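Local coordinates for protein probable CoA-transferase alpha subunit (Rhodococcus jostii, PDB 6COJ) that forms the probable alpha subunit of a CoA-transferase-family enzyme and binds a bulky spirolactone thioester of coenzyme A, at residues M34-G39 and A179-L184; D61-T66 and K83-F88; A111-D116 and R146-E151. The protein carries 1 engineered substitution. One frame throughout, in Å; residues are numbered along the deposited sequence.

Interaction 1 (M34-G39 and A179-L184); sequences MTIGIG and AALVHL
The flat groups that join Thr35, Gly37 and Gly39 to Ala179 and Leu181 are peptide units rather than rings. Ala179 N donates to Thr35 O at 3.2 Å in the plane of that carbonyl, and Gly37 N reaches Ala179 O at 2.9 Å, tilted 16° from the plane. Two further bonds, Leu181 N to Gly37 O and Gly39 N to Leu181 O, run nearly straight on from the acceptor's C=O. One face of this parallel pair carries Ile36, Ile38, Ala179 and Leu181; the other carries the methyl of Ala180, paired with Gly37, which has no side chain. On the first face Ile36 holds CG2 anti to its backbone N (CG1 chi1 -58°), which sets that methyl 4.0 Å from Leu181 CG as the two side chains cross. Farther along, Gly39 CA lies 4.0 Å from Val182 CG1, where a beta carbon on the glycine would collide. Strands 62-65 and 213-217 flank the pair, which sits at the switch point of a Rossmann-like sheet, where strand order reverses direction. The chemistry is almost wholly main-chain: four backbone bonds set the register, the absence of a side chain at Gly39 leaves room for Val182 CG1, and buried aliphatic groups fill one face.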
loop_
_atom_site.group_PDB
_atom_site.type_symbol
_atom_site.label_atom_id
_atom_site.label_comp_id
_atom_site.label_asym_id
_atom_site.label_seq_id
_atom_site.Cartn_x
_atom_site.Cartn_y
_atom_site.Cartn_z
ATOM N N MET A 34 -15.333 -22.181 -8.704
ATOM C CA MET A 34 -14.551 -21.311 -7.839
ATOM C C MET A 34 -14.391 -19.933 -8.455
ATOM O O MET A 34 -14.433 -19.756 -9.679
ATOM C CB MET A 34 -13.156 -21.886 -7.616
ATOM C CG MET A 34 -13.080 -22.842 -6.465
ATOM S SD MET A 34 -11.377 -23.361 -6.247
ATOM C CE MET A 34 -11.524 -24.353 -4.763
ATOM N N THR A 35 -14.206 -18.949 -7.581
ATOM C CA THR A 35 -13.682 -17.650 -7.970
ATOM C C THR A 35 -12.164 -17.704 -7.818
ATOM O O THR A 35 -11.655 -17.958 -6.718
ATOM C CB THR A 35 -14.291 -16.565 -7.086
ATOM O OG1 THR A 35 -15.699 -16.504 -7.323
ATOM C CG2 THR A 35 -13.681 -15.212 -7.401
ATOM N N ILE A 36 -11.444 -17.501 -8.922
ATOM C CA ILE A 36 -9.992 -17.627 -8.946
ATOM C C ILE A 36 -9.387 -16.316 -9.426
ATOM O O ILE A 36 -9.781 -15.790 -10.475
ATOM C CB ILE A 36 -9.541 -18.797 -9.840
ATOM C CG1 ILE A 36 -10.174 -20.097 -9.342
ATOM C CG2 ILE A 36 -8.008 -18.900 -9.866
ATOM C CD1 ILE A 36 -9.709 -21.333 -10.094
ATOM N N GLY A 37 -8.426 -15.801 -8.664
ATOM C CA GLY A 37 -7.657 -14.649 -9.089
ATOM C C GLY A 37 -6.381 -15.130 -9.758
ATOM O O GLY A 37 -5.743 -16.073 -9.295
ATOM N N ILE A 38 -6.019 -14.484 -10.859
ATOM C CA ILE A 38 -4.808 -14.838 -11.590
ATOM C C ILE A 38 -3.881 -13.632 -11.599
ATOM O O ILE A 38 -4.286 -12.531 -11.998
ATOM C CB ILE A 38 -5.119 -15.321 -13.018
ATOM C CG1 ILE A 38 -6.114 -16.478 -12.970
ATOM C CG2 ILE A 38 -3.825 -15.737 -13.703
ATOM C CD1 ILE A 38 -6.512 -16.997 -14.327
ATOM N N GLY A 39 -2.643 -13.847 -11.157
ATOM C CA GLY A 39 -1.668 -12.785 -10.990
ATOM C C GLY A 39 -1.082 -12.285 -12.301
ATOM O O GLY A 39 -1.632 -12.489 -13.389
ATOM N N ALA A 179 -9.404 -19.016 -4.714
ATOM C CA ALA A 179 -8.024 -19.402 -4.964
ATOM C C ALA A 179 -7.305 -18.294 -5.714
ATOM O O ALA A 179 -7.924 -17.467 -6.391
ATOM C CB ALA A 179 -7.942 -20.718 -5.748
ATOM N N ALA A 180 -5.982 -18.276 -5.565
ATOM C CA ALA A 180 -5.113 -17.407 -6.348
ATOM C C ALA A 180 -4.026 -18.252 -6.990
ATOM O O ALA A 180 -3.500 -19.183 -6.367
ATOM C CB ALA A 180 -4.450 -16.323 -5.477
ATOM N N LEU A 181 -3.706 -17.926 -8.242
ATOM C CA LEU A 181 -2.610 -18.541 -8.991
ATOM C C LEU A 181 -1.659 -17.421 -9.384
ATOM O O LEU A 181 -2.064 -16.471 -10.062
ATOM C CB LEU A 181 -3.135 -19.236 -10.254
ATOM C CG LEU A 181 -4.285 -20.224 -10.075
ATOM C CD1 LEU A 181 -4.778 -20.691 -11.440
ATOM C CD2 LEU A 181 -3.854 -21.400 -9.226
ATOM N N VAL A 182 -0.402 -17.506 -8.936
ATOM C CA VAL A 182 0.596 -16.485 -9.241
ATOM C C VAL A 182 1.904 -17.180 -9.598
ATOM O O VAL A 182 2.157 -18.313 -9.189
ATOM C CB VAL A 182 0.812 -15.484 -8.074
ATOM C CG1 VAL A 182 -0.503 -14.768 -7.709
ATOM C CG2 VAL A 182 1.395 -16.188 -6.849
ATOM N N HIS A 183 2.742 -16.480 -10.368
ATOM C CA HIS A 183 4.057 -16.973 -10.768
ATOM C C HIS A 183 5.116 -15.953 -10.381
ATOM O O HIS A 183 4.991 -14.769 -10.712
ATOM C CB HIS A 183 4.135 -17.189 -12.282
ATOM C CG HIS A 183 5.420 -17.806 -12.724
ATOM N ND1 HIS A 183 5.659 -19.160 -12.621
ATOM C CD2 HIS A 183 6.543 -17.262 -13.254
ATOM C CE1 HIS A 183 6.870 -19.427 -13.084
ATOM N NE2 HIS A 183 7.426 -18.294 -13.480
ATOM N N LEU A 184 6.166 -16.417 -9.712
ATOM C CA LEU A 184 7.245 -15.552 -9.257
ATOM C C LEU A 184 8.597 -16.130 -9.668
ATOM O O LEU A 184 8.704 -17.252 -10.173
ATOM C CB LEU A 184 7.166 -15.301 -7.742
ATOM C CG LEU A 184 6.055 -14.309 -7.389
ATOM C CD1 LEU A 184 5.742 -14.336 -5.903
ATOM C CD2 LEU A 184 6.443 -12.884 -7.816
#

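Interaction 2 (D61-T66 and K83-F88); sequences DLTVVT and KAYYGF. With F8G (S-{(3R,5R,9R)-1-[(2R,3S,4R,5R)-5-(6-amino-9H-purin-9-yl)-4-hydroxy-3-(phosphonooxy)tetrahydrofuran-2-yl]-3,5,9-trihydroxy-8,8-dimethyl-3,5-dioxido-10,14-dioxo-2,4,6-trioxa-11,15-diaza-3lambda~5~,5lambda~5~-diphosphaheptadecan-17-yl} (5R,10R)-7-hydroxy-10-methyl-2-oxo-1-oxaspiro[4.5]dec-6-ene-6-carbothioate (non-preferred name)), chain E.
Tyr85 lays its ring edge against Thr63, whose CG2 is 3.5 Å from Tyr85 CE1 and near the ring plane. The fit is set from both strands: Tyr85 keeps CG anti to its carbonyl carbon (chi1 -68°), while Thr63 turns CG2 anti to its own N. Beside them Val65 CG2 packs on Tyr85 CB at 3.9 Å. Lys83, fully extended, lies alongside Thr63 and carries NZ to within 3.0 Å of Tyr85 OH; both polar ends also reach Glu151. A leucine in place of Tyr85 would probably leave Lys83 and Glu151 without their hydroxyl partner and open a gap beside the Thr63 methyl. Tyr86 leaves from the opposite face of the sheet to Tyr85, and its hydroxyl bonds Glu114. Farther on, Phe88 CD2 lies 3.2 Å from the lactone carbonyl oxygen OAN of the bound CoA thioester. The backbones between form the parallel ladder of a beta-alpha-beta crossover through helix 70-77, with Tyr85 N to Val64 O at 2.7 Å. An amphipathic tyrosine thus joins apolar packing to a charged cluster, and past the corner at Gly87 the chain delivers the aromatic side chain of Phe88 to the ligand.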
loop_
_atom_site.group_PDB
_atom_site.type_symbol
_atom_site.label_atom_id
_atom_site.label_comp_id
_atom_site.label_asym_id
_atom_site.label_seq_id
_atom_site.Cartn_x
_atom_site.Cartn_y
_atom_site.Cartn_z
ATOM N N ASP A 61 -16.523 -23.624 -15.213
ATOM C CA ASP A 61 -17.513 -22.747 -14.582
ATOM C C ASP A 61 -16.848 -21.775 -13.605
ATOM O O ASP A 61 -17.332 -21.542 -12.496
ATOM C CB ASP A 61 -18.626 -23.563 -13.916
ATOM C CG ASP A 61 -19.753 -22.695 -13.364
ATOM O OD1 ASP A 61 -20.113 -21.685 -14.005
ATOM O OD2 ASP A 61 -20.282 -23.041 -12.287
ATOM N N LEU A 62 -15.728 -21.196 -14.022
ATOM C CA LEU A 62 -14.924 -20.362 -13.138
ATOM C C LEU A 62 -15.373 -18.911 -13.203
ATOM O O LEU A 62 -15.829 -18.413 -14.234
ATOM C CB LEU A 62 -13.452 -20.434 -13.535
ATOM C CG LEU A 62 -12.803 -21.810 -13.341
ATOM C CD1 LEU A 62 -11.370 -21.791 -13.847
ATOM C CD2 LEU A 62 -12.862 -22.231 -11.874
ATOM N N THR A 63 -15.237 -18.231 -12.074
ATOM C CA THR A 63 -15.310 -16.782 -12.034
ATOM C C THR A 63 -13.872 -16.309 -11.882
ATOM O O THR A 63 -13.196 -16.696 -10.926
ATOM C CB THR A 63 -16.173 -16.335 -10.853
ATOM O OG1 THR A 63 -17.530 -16.745 -11.077
ATOM C CG2 THR A 63 -16.141 -14.821 -10.699
ATOM N N VAL A 64 -13.385 -15.533 -12.844
ATOM C CA VAL A 64 -11.972 -15.159 -12.909
ATOM C C VAL A 64 -11.825 -13.679 -12.585
ATOM O O VAL A 64 -12.556 -12.842 -13.129
ATOM C CB VAL A 64 -11.356 -15.492 -14.280
ATOM C CG1 VAL A 64 -9.881 -15.108 -14.298
ATOM C CG2 VAL A 64 -11.494 -16.967 -14.567
ATOM N N VAL A 65 -10.874 -13.364 -11.706
ATOM C CA VAL A 65 -10.516 -11.988 -11.351
ATOM C C VAL A 65 -9.085 -11.780 -11.823
ATOM O O VAL A 65 -8.182 -12.501 -11.383
ATOM C CB VAL A 65 -10.619 -11.746 -9.836
ATOM C CG1 VAL A 65 -10.213 -10.323 -9.502
ATOM C CG2 VAL A 65 -12.032 -12.029 -9.341
ATOM N N THR A 66 -8.871 -10.818 -12.720
ATOM C CA THR A 66 -7.546 -10.731 -13.323
ATOM C C THR A 66 -7.350 -9.384 -14.004
ATOM O O THR A 66 -8.312 -8.729 -14.410
ATOM C CB THR A 66 -7.350 -11.861 -14.345
ATOM O OG1 THR A 66 -5.986 -11.866 -14.791
ATOM C CG2 THR A 66 -8.290 -11.688 -15.546
ATOM N N LYS A 83 -17.894 -16.039 -15.535
ATOM C CA LYS A 83 -17.974 -14.644 -15.150
ATOM C C LYS A 83 -16.550 -14.139 -14.994
ATOM O O LYS A 83 -15.668 -14.880 -14.548
ATOM C CB LYS A 83 -18.747 -14.518 -13.830
ATOM C CG LYS A 83 -19.118 -13.100 -13.429
ATOM C CD LYS A 83 -20.053 -13.121 -12.231
ATOM C CE LYS A 83 -20.500 -11.713 -11.843
ATOM N NZ LYS A 83 -21.318 -11.683 -10.590
ATOM N N ALA A 84 -16.318 -12.894 -15.392
ATOM C CA ALA A 84 -14.972 -12.340 -15.343
ATOM C C ALA A 84 -15.004 -10.935 -14.771
ATOM O O ALA A 84 -15.792 -10.097 -15.220
ATOM C CB ALA A 84 -14.317 -12.344 -16.735
ATOM N N TYR A 85 -14.138 -10.692 -13.784
ATOM C CA TYR A 85 -13.890 -9.383 -13.199
ATOM C C TYR A 85 -12.500 -8.955 -13.650
ATOM O O TYR A 85 -11.522 -9.640 -13.342
ATOM C CB TYR A 85 -13.886 -9.498 -11.673
ATOM C CG TYR A 85 -15.220 -9.813 -11.027
ATOM C CD1 TYR A 85 -15.757 -11.094 -11.067
ATOM C CD2 TYR A 85 -15.935 -8.824 -10.363
ATOM C CE1 TYR A 85 -16.979 -11.379 -10.473
ATOM C CE2 TYR A 85 -17.154 -9.102 -9.759
ATOM C CZ TYR A 85 -17.668 -10.384 -9.821
ATOM O OH TYR A 85 -18.874 -10.688 -9.233
ATOM N N TYR A 86 -12.398 -7.828 -14.360
ATOM C CA TYR A 86 -11.098 -7.451 -14.919
ATOM C C TYR A 86 -11.052 -5.950 -15.146
ATOM O O TYR A 86 -12.086 -5.307 -15.355
ATOM C CB TYR A 86 -10.819 -8.186 -16.251
ATOM C CG TYR A 86 -11.916 -7.966 -17.279
ATOM C CD1 TYR A 86 -13.022 -8.803 -17.332
ATOM C CD2 TYR A 86 -11.867 -6.887 -18.154
ATOM C CE1 TYR A 86 -14.042 -8.590 -18.248
ATOM C CE2 TYR A 86 -12.890 -6.655 -19.061
ATOM C CZ TYR A 86 -13.972 -7.499 -19.092
ATOM O OH TYR A 86 -14.986 -7.283 -19.992
ATOM N N GLY A 87 -9.830 -5.410 -15.135
ATOM C CA GLY A 87 -9.613 -4.006 -15.419
ATOM C C GLY A 87 -9.332 -3.771 -16.886
ATOM O O GLY A 87 -9.515 -2.662 -17.397
ATOM N N PHE A 88 -8.879 -4.818 -17.568
ATOM C CA PHE A 88 -8.626 -4.788 -19.003
ATOM C C PHE A 88 -8.315 -6.214 -19.422
ATOM O O PHE A 88 -8.127 -7.097 -18.583
ATOM C CB PHE A 88 -7.430 -3.885 -19.340
ATOM C CG PHE A 88 -6.130 -4.350 -18.739
ATOM C CD1 PHE A 88 -5.348 -5.299 -19.392
ATOM C CD2 PHE A 88 -5.678 -3.828 -17.529
ATOM C CE1 PHE A 88 -4.154 -5.743 -18.839
ATOM C CE2 PHE A 88 -4.474 -4.256 -16.982
ATOM C CZ PHE A 88 -3.717 -5.210 -17.635
HETATM C C4 F8G E . -16.830 -1.997 -35.647
HETATM C C5 F8G E . -17.875 -1.118 -35.105
HETATM C C6 F8G E . -19.108 -1.747 -34.574
HETATM C C8 F8G E . -16.183 0.078 -35.809
HETATM N N1 F8G E . -19.229 -3.094 -34.605
HETATM N N3 F8G E . -16.998 -3.341 -35.657
HETATM C "C1'" F8G E . -14.591 -1.712 -36.655
HETATM C C2 F8G E . -18.202 -3.999 -35.142
HETATM C "C2'" F8G E . -14.028 -0.883 -37.792
HETATM C "C3'" F8G E . -12.552 -1.183 -37.667
HETATM C "C4'" F8G E . -12.344 -1.242 -36.177
HETATM C "C5'" F8G E . -11.999 0.136 -35.653
HETATM C CAA F8G E . -3.508 4.698 -15.592
HETATM C CAB F8G E . -3.706 4.623 -17.085
HETATM C CAC F8G E . -3.750 3.460 -17.767
HETATM C CAD F8G E . -3.233 2.169 -17.148
HETATM C CAE F8G E . -2.630 2.422 -15.768
HETATM C CAF F8G E . -3.523 3.328 -14.947
HETATM C CAG F8G E . -4.359 3.410 -19.108
HETATM C CAI F8G E . -2.376 1.135 -14.998
HETATM C CAK F8G E . -2.235 1.378 -18.021
HETATM C CAL F8G E . -2.885 0.045 -18.430
HETATM C CAM F8G E . -4.239 0.135 -17.772
HETATM C CAQ F8G E . -5.608 4.088 -21.431
HETATM C CAR F8G E . -4.484 3.898 -22.435
HETATM C CAT F8G E . -5.363 3.940 -24.685
HETATM C CAU F8G E . -5.587 3.119 -25.940
HETATM C CAV F8G E . -6.593 3.732 -26.907
HETATM C CAX F8G E . -5.944 3.203 -29.161
HETATM C CAY F8G E . -6.161 2.389 -30.411
HETATM C CAZ F8G E . -6.870 3.193 -31.507
HETATM C CBA F8G E . -7.230 2.255 -32.650
HETATM C CBM F8G E . -8.153 3.788 -30.945
HETATM C CBN F8G E . -5.982 4.296 -32.069
HETATM N N6 F8G E . -20.103 -0.982 -34.063
HETATM N N7 F8G E . -17.413 0.143 -35.236
HETATM N N9 F8G E . -15.849 -1.200 -36.063
HETATM N NAS F8G E . -4.938 3.241 -23.637
HETATM N NAW F8G E . -6.714 2.925 -28.114
HETATM O "O2'" F8G E . -14.542 -1.288 -39.063
HETATM O "O3'" F8G E . -12.286 -2.495 -38.131
HETATM O "O4'" F8G E . -13.593 -1.662 -35.634
HETATM O "O5'" F8G E . -10.731 0.518 -36.177
HETATM O OAH F8G E . -3.819 5.692 -17.649
HETATM O OAJ F8G E . -4.450 2.328 -19.675
HETATM O OAN F8G E . -5.160 -0.649 -17.854
HETATM O OAO F8G E . -4.363 1.324 -16.976
HETATM O OBB F8G E . -8.005 1.210 -32.083
HETATM O OBD F8G E . -9.752 0.483 -33.851
HETATM O OBJ F8G E . -5.544 5.150 -24.638
HETATM O OBK F8G E . -5.088 4.073 -29.100
HETATM O OBL F8G E . -4.902 1.908 -30.906
HETATM O OBO F8G E . -9.037 -1.079 -32.078
HETATM O OBP F8G E . -7.342 -0.543 -33.839
HETATM O OBQ F8G E . -8.400 1.523 -35.795
HETATM O OBR F8G E . -10.444 2.680 -34.928
HETATM O OCI F8G E . -11.350 -4.164 -39.792
HETATM O OCJ F8G E . -12.664 -2.207 -40.574
HETATM O OCK F8G E . -10.369 -1.886 -39.649
HETATM P PBC F8G E . -8.483 -0.022 -32.997
HETATM P PBE F8G E . -9.776 1.353 -35.200
HETATM P PCH F8G E . -11.641 -2.698 -39.580
HETATM S SAP F8G E . -4.958 4.746 -19.928
#

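Interaction 3 (A111-D116 and R146-E151); sequences AVREMD and RFWGDE
Arg113 NE donates to Glu151 OE1 at 2.8 Å in a salt bridge. The oxygen lies in the guanidinium plane, yet the nitrogen approaches from above the carboxylate, the two planes being 67° apart. A water closes a second route, accepting from Arg113 NH2 at 2.8 Å and donating to Glu151 OE1 at 2.7 Å. A bend at chi2 (-63°) folds the arginine so that NH1 also returns to Val112 O, 2.9 Å away. Lys83 also bridges to Glu151 and Tyr85 OH bonds it; the two basic groups are likely to favour its ionised form. Trp148 NE1 reaches Glu114 O at 3.0 Å, in the indole plane but well above the carbonyl plane. These bonds tie strand 111-114, an edge strand of the parallel Rossmann-like sheet within this chain, to helix 144-148, whose end is marked by Gly149 with positive phi, and to the 3-10 turn beyond. Glu114 CB sits over the centre of the Phe147 ring, 3.7 Å from its centroid, in a CH-pi contact, while its carboxylate goes on to Tyr86 and to a polar side chain of a neighbouring subunit. Val112 CG2 touches the same ring obliquely. Arg113 CB sits over one face of Trp148, offset toward the rim, in a CH-pi contact, 3.7 Å from CE2, and Met115 meets the indole at its edge in a Met-aromatic contact, with CE 3.7 Å from CZ2.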
loop_
_atom_site.group_PDB
_atom_site.type_symbol
_atom_site.label_atom_id
_atom_site.label_comp_id
_atom_site.label_asym_id
_atom_site.label_seq_id
_atom_site.Cartn_x
_atom_site.Cartn_y
_atom_site.Cartn_z
ATOM N N ALA A 111 -20.350 -13.517 -18.487
ATOM C CA ALA A 111 -20.891 -12.328 -17.848
ATOM C C ALA A 111 -19.700 -11.533 -17.343
ATOM O O ALA A 111 -18.802 -12.099 -16.714
ATOM C CB ALA A 111 -21.785 -12.719 -16.673
ATOM N N VAL A 112 -19.661 -10.241 -17.640
ATOM C CA VAL A 112 -18.497 -9.432 -17.282
ATOM C C VAL A 112 -18.836 -8.437 -16.184
ATOM O O VAL A 112 -19.905 -7.812 -16.188
ATOM C CB VAL A 112 -17.795 -8.749 -18.476
ATOM C CG1 VAL A 112 -17.343 -9.791 -19.510
ATOM C CG2 VAL A 112 -18.685 -7.701 -19.115
ATOM N N ARG A 113 -17.907 -8.304 -15.237
ATOM C CA ARG A 113 -17.892 -7.177 -14.312
ATOM C C ARG A 113 -16.622 -6.384 -14.587
ATOM O O ARG A 113 -15.699 -6.311 -13.760
ATOM C CB ARG A 113 -18.002 -7.651 -12.868
ATOM C CG ARG A 113 -19.307 -8.380 -12.568
ATOM C CD ARG A 113 -20.545 -7.475 -12.730
ATOM N NE ARG A 113 -21.771 -8.216 -12.455
ATOM C CZ ARG A 113 -22.486 -8.843 -13.381
ATOM N NH1 ARG A 113 -22.112 -8.793 -14.654
ATOM N NH2 ARG A 113 -23.578 -9.506 -13.029
ATOM N N GLU A 114 -16.578 -5.812 -15.785
ATOM C CA GLU A 114 -15.485 -4.960 -16.213
ATOM C C GLU A 114 -15.429 -3.733 -15.311
ATOM O O GLU A 114 -16.464 -3.210 -14.880
ATOM C CB GLU A 114 -15.753 -4.564 -17.669
ATOM C CG GLU A 114 -14.668 -3.731 -18.313
ATOM C CD GLU A 114 -14.862 -3.603 -19.808
ATOM O OE1 GLU A 114 -15.151 -4.626 -20.456
ATOM O OE2 GLU A 114 -14.740 -2.478 -20.333
ATOM N N MET A 115 -14.216 -3.284 -15.003
ATOM C CA MET A 115 -14.068 -2.191 -14.052
ATOM C C MET A 115 -12.814 -1.400 -14.376
ATOM O O MET A 115 -11.938 -1.860 -15.112
ATOM C CB MET A 115 -14.017 -2.718 -12.615
ATOM C CG MET A 115 -12.750 -3.497 -12.290
ATOM S SD MET A 115 -12.802 -4.253 -10.647
ATOM C CE MET A 115 -13.257 -5.940 -11.075
ATOM N N ASP A 116 -12.729 -0.193 -13.819
ATOM C CA ASP A 116 -11.496 0.572 -13.954
ATOM C C ASP A 116 -10.325 -0.223 -13.375
ATOM O O ASP A 116 -10.476 -0.954 -12.394
ATOM C CB ASP A 116 -11.625 1.915 -13.237
ATOM C CG ASP A 116 -10.320 2.676 -13.211
ATOM O OD1 ASP A 116 -10.019 3.385 -14.199
ATOM O OD2 ASP A 116 -9.590 2.545 -12.210
ATOM N N ARG A 146 -22.938 0.476 -15.300
ATOM C CA ARG A 146 -23.842 -0.390 -16.076
ATOM C C ARG A 146 -23.350 -1.813 -16.218
ATOM O O ARG A 146 -24.128 -2.692 -16.285
ATOM C CB ARG A 146 -24.086 0.175 -17.440
ATOM C CG ARG A 146 -24.818 1.466 -17.454
ATOM C CD ARG A 146 -25.819 1.532 -18.593
ATOM N NE ARG A 146 -25.371 1.392 -19.988
ATOM C CZ ARG A 146 -25.707 0.358 -20.766
ATOM N NH1 ARG A 146 -25.341 0.346 -22.026
ATOM N NH2 ARG A 146 -26.387 -0.697 -20.286
ATOM N N PHE A 147 -22.041 -2.009 -16.300
ATOM C CA PHE A 147 -21.516 -3.371 -16.297
ATOM C C PHE A 147 -21.951 -4.124 -15.043
ATOM O O PHE A 147 -22.228 -5.329 -15.097
ATOM C CB PHE A 147 -19.985 -3.357 -16.360
ATOM C CG PHE A 147 -19.415 -3.203 -17.741
ATOM C CD1 PHE A 147 -19.619 -4.178 -18.713
ATOM C CD2 PHE A 147 -18.619 -2.111 -18.055
ATOM C CE1 PHE A 147 -19.075 -4.036 -19.973
ATOM C CE2 PHE A 147 -18.065 -1.964 -19.309
ATOM C CZ PHE A 147 -18.290 -2.936 -20.281
ATOM N N TRP A 148 -22.005 -3.434 -13.902
ATOM C CA TRP A 148 -22.248 -4.083 -12.620
ATOM C C TRP A 148 -23.682 -3.982 -12.139
ATOM O O TRP A 148 -24.110 -4.830 -11.348
ATOM C CB TRP A 148 -21.386 -3.444 -11.538
ATOM C CG TRP A 148 -19.934 -3.723 -11.609
ATOM C CD1 TRP A 148 -19.068 -3.345 -12.597
ATOM C CD2 TRP A 148 -19.149 -4.396 -10.616
ATOM N NE1 TRP A 148 -17.792 -3.754 -12.281
ATOM C CE2 TRP A 148 -17.819 -4.402 -11.072
ATOM C CE3 TRP A 148 -19.449 -5.011 -9.393
ATOM C CZ2 TRP A 148 -16.786 -4.982 -10.339
ATOM C CZ3 TRP A 148 -18.425 -5.602 -8.675
ATOM C CH2 TRP A 148 -17.108 -5.577 -9.150
ATOM N N GLY A 149 -24.425 -2.960 -12.565
ATOM C CA GLY A 149 -25.744 -2.745 -11.989
ATOM C C GLY A 149 -25.701 -2.678 -10.473
ATOM O O GLY A 149 -24.805 -2.063 -9.878
ATOM N N ASP A 150 -26.661 -3.355 -9.831
ATOM C CA ASP A 150 -26.807 -3.265 -8.381
ATOM C C ASP A 150 -25.722 -4.018 -7.617
ATOM O O ASP A 150 -25.688 -3.929 -6.384
ATOM C CB ASP A 150 -28.205 -3.719 -7.944
ATOM C CG ASP A 150 -28.523 -3.326 -6.506
ATOM O OD1 ASP A 150 -28.329 -2.139 -6.156
ATOM O OD2 ASP A 150 -28.957 -4.204 -5.727
ATOM N N GLU A 151 -24.841 -4.748 -8.301
ATOM C CA GLU A 151 -23.687 -5.338 -7.630
ATOM C C GLU A 151 -22.668 -4.280 -7.213
ATOM O O GLU A 151 -21.827 -4.552 -6.350
ATOM C CB GLU A 151 -23.029 -6.395 -8.528
ATOM C CG GLU A 151 -22.013 -7.270 -7.796
ATOM C CD GLU A 151 -21.377 -8.349 -8.653
ATOM O OE1 GLU A 151 -21.955 -8.742 -9.695
ATOM O OE2 GLU A 151 -20.286 -8.810 -8.263
HETATM O O HOH W 1 -24.490 -9.148 -10.440
#

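How the interactions relate
All three contacts reach one parallel sheet of the CoA-transferase fold. Across it, strand 177-184 is followed by 35-38, 62-65, 81-86 and 111-114, so interaction 1 lies near the middle, interaction 2 beside it, and interaction 3 where the outermost of these strands meets helix 144-148. Centres of interactions 1 and 2 are about 11 Å apart, as are those of 2 and 3; those of 1 and 3 are about 20 Å apart without touching. Along the chain, interactions 2 and 3 follow one another between the two strands of interaction 1. Ile36 hydrogen-bonds to 62-65, and Tyr85 and Tyr86 to Glu151 and Glu114, linking sheet centre to edge strand 111-114, with the ligand met part-way, at Phe88.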